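Local coordinates for protein YiiM (PDB 1O65) that is of unestablished function but may bind molybdenum and pyridoxal phosphate and act as an oxidoreductase on nitrogenous compounds, at residues R129-K134 with I189-P194. Residues are numbered along the deposited sequence; the frame is centred on the assembly and turned at random.
Sequences RSPCYK and IAWHMP
The indole of Trp191 meets the carbonyl oxygen of Arg129 and the side chains of Ser130 and Pro131 with the outer carbons of its six-membered ring. Two oxygens lie at the ring edge, near its plane: Arg129 O is 3.4 Å from Trp191 CH2, and Ser130 OG is 3.5 Å from Trp191 CZ2. Neither approach is a hydrogen bond; the weakly positive C-H rim of an aromatic ring is simply a tolerable neighbour for an oxygen. The side chains of Pro131 and Trp191 come at each other from opposite directions, with CD of Pro131 oblique to the ring, 3.9 Å from Trp191 CH2, and the compact apolar ring of the proline suits a buried place beside the indole. Trp191 CG is anti to the carbonyl carbon (chi1 -53°), which carries the indole off the end of helix 183-191 to the loop 129-134. The contact thereby joins the loop that follows strand 121-128 of the MOSC domain to the first helix of the YiiM-like three-helix domain, a junction made by one large side chain while the two backbones stay well apart, Ser130 CA lying 9.9 Å from Ala190 CA. Ala190 CB rests over one face of the indole, 3.8 Å above the plane and toward its rim, a position where a small residue fits. Outside the two segments, Phe229 and Trp213 each meet the Trp191 ring edge-to-face. With an alanine here the indole is gone, which would probably open a gap beside Pro131 CD and leave Phe229 and Trp213 without their edge-to-face partner. The CB of Arg129 points away from the helix, and its NH2 is hydrogen-bonded to Phe96 O.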
loop_
_atom_site.group_PDB
_atom_site.type_symbol
_atom_site.label_atom_id
_atom_site.label_comp_id
_atom_site.label_asym_id
_atom_site.label_seq_id
_atom_site.Cartn_x
_atom_site.Cartn_y
_atom_site.Cartn_z
ATOM N N ARG A 129 -0.448 1.691 -2.998
ATOM C CA ARG A 129 -1.719 1.085 -3.386
ATOM C C ARG A 129 -2.365 1.978 -4.458
ATOM O O ARG A 129 -2.369 3.209 -4.345
ATOM C CB ARG A 129 -2.617 0.887 -2.174
ATOM C CG ARG A 129 -3.967 0.193 -2.453
ATOM C CD ARG A 129 -5.038 1.254 -2.747
ATOM N NE ARG A 129 -6.382 0.679 -2.660
ATOM C CZ ARG A 129 -7.011 0.394 -1.519
ATOM N NH1 ARG A 129 -6.420 0.632 -0.342
ATOM N NH2 ARG A 129 -8.215 -0.166 -1.574
ATOM N N SER A 130 -2.861 1.383 -5.497
ATOM C CA SER A 130 -3.513 1.987 -6.637
ATOM C C SER A 130 -5.023 2.145 -6.490
ATOM O O SER A 130 -5.763 1.202 -6.763
ATOM C CB SER A 130 -3.321 1.042 -7.851
ATOM O OG SER A 130 -2.373 1.517 -8.754
ATOM N N PRO A 131 -5.514 3.338 -6.218
ATOM C CA PRO A 131 -6.947 3.575 -6.109
ATOM C C PRO A 131 -7.687 3.043 -7.333
ATOM O O PRO A 131 -7.255 3.195 -8.475
ATOM C CB PRO A 131 -7.093 5.073 -5.994
ATOM C CG PRO A 131 -5.764 5.668 -6.156
ATOM C CD PRO A 131 -4.737 4.586 -6.110
ATOM N N CYS A 132 -8.786 2.394 -7.096
ATOM C CA CYS A 132 -9.649 1.774 -8.081
ATOM C C CYS A 132 -11.083 2.273 -7.891
ATOM O O CYS A 132 -11.522 2.540 -6.774
ATOM C CB CYS A 132 -9.553 0.266 -7.867
ATOM S SG CYS A 132 -10.704 -0.801 -8.709
ATOM N N TYR A 133 -11.819 2.415 -8.980
ATOM C CA TYR A 133 -13.195 2.834 -9.026
ATOM C C TYR A 133 -14.125 2.001 -8.161
ATOM O O TYR A 133 -15.211 2.492 -7.810
ATOM C CB TYR A 133 -13.722 2.842 -10.491
ATOM C CG TYR A 133 -13.924 1.427 -10.989
ATOM C CD1 TYR A 133 -12.864 0.685 -11.486
ATOM C CD2 TYR A 133 -15.174 0.824 -10.895
ATOM C CE1 TYR A 133 -13.050 -0.628 -11.897
ATOM C CE2 TYR A 133 -15.369 -0.482 -11.303
ATOM C CZ TYR A 133 -14.303 -1.194 -11.810
ATOM O OH TYR A 133 -14.497 -2.494 -12.224
ATOM N N LYS A 134 -13.821 0.753 -7.805
ATOM C CA LYS A 134 -14.729 0.023 -6.902
ATOM C C LYS A 134 -14.960 0.852 -5.634
ATOM O O LYS A 134 -16.052 0.899 -5.068
ATOM C CB LYS A 134 -14.224 -1.350 -6.514
ATOM C CG LYS A 134 -13.710 -2.250 -7.588
ATOM C CD LYS A 134 -14.728 -2.697 -8.602
ATOM C CE LYS A 134 -14.131 -3.728 -9.551
ATOM N NZ LYS A 134 -13.535 -4.886 -8.838
ATOM N N ILE A 189 5.499 10.164 -8.703
ATOM C CA ILE A 189 6.123 9.824 -9.967
ATOM C C ILE A 189 5.102 9.119 -10.867
ATOM O O ILE A 189 5.114 9.271 -12.091
ATOM C CB ILE A 189 7.331 8.870 -9.762
ATOM C CG1 ILE A 189 8.458 9.596 -9.030
ATOM C CG2 ILE A 189 7.764 8.322 -11.111
ATOM C CD1 ILE A 189 9.644 8.756 -8.608
ATOM N N ALA A 190 4.265 8.267 -10.310
ATOM C CA ALA A 190 3.292 7.561 -11.127
ATOM C C ALA A 190 2.130 8.449 -11.557
ATOM O O ALA A 190 1.725 8.314 -12.701
ATOM C CB ALA A 190 2.662 6.374 -10.386
ATOM N N TRP A 191 1.626 9.291 -10.641
ATOM C CA TRP A 191 0.387 9.988 -10.956
ATOM C C TRP A 191 0.369 11.496 -10.883
ATOM O O TRP A 191 -0.653 12.093 -11.244
ATOM C CB TRP A 191 -0.687 9.466 -9.967
ATOM C CG TRP A 191 -0.869 7.998 -9.872
ATOM C CD1 TRP A 191 -1.097 7.138 -10.915
ATOM C CD2 TRP A 191 -0.850 7.182 -8.694
ATOM N NE1 TRP A 191 -1.234 5.868 -10.441
ATOM C CE2 TRP A 191 -1.094 5.856 -9.089
ATOM C CE3 TRP A 191 -0.694 7.455 -7.329
ATOM C CZ2 TRP A 191 -1.148 4.774 -8.191
ATOM C CZ3 TRP A 191 -0.752 6.386 -6.449
ATOM C CH2 TRP A 191 -0.957 5.063 -6.869
ATOM N N HIS A 192 1.386 12.176 -10.353
ATOM C CA HIS A 192 1.308 13.627 -10.248
ATOM C C HIS A 192 2.218 14.373 -11.199
ATOM O O HIS A 192 1.862 15.458 -11.663
ATOM C CB HIS A 192 1.650 14.078 -8.802
ATOM C CG HIS A 192 0.755 13.528 -7.739
ATOM N ND1 HIS A 192 1.105 13.516 -6.416
ATOM C CD2 HIS A 192 -0.455 12.926 -7.784
ATOM C CE1 HIS A 192 0.153 12.973 -5.683
ATOM N NE2 HIS A 192 -0.826 12.594 -6.505
ATOM N N MET A 193 3.427 13.881 -11.467
ATOM C CA MET A 193 4.324 14.618 -12.335
ATOM C C MET A 193 4.183 14.297 -13.808
ATOM O O MET A 193 3.661 13.258 -14.220
ATOM C CB MET A 193 5.776 14.475 -11.924
ATOM C CG MET A 193 6.247 13.184 -11.329
ATOM S SD MET A 193 7.997 12.850 -11.702
ATOM C CE MET A 193 7.836 12.054 -13.288
ATOM N N PRO A 194 4.621 15.265 -14.621
ATOM C CA PRO A 194 4.608 15.062 -16.062
ATOM C C PRO A 194 5.715 14.082 -16.443
ATOM O O PRO A 194 6.625 13.831 -15.664
ATOM C CB PRO A 194 4.845 16.433 -16.669
ATOM C CG PRO A 194 5.142 17.345 -15.543
ATOM C CD PRO A 194 4.622 16.709 -14.276
#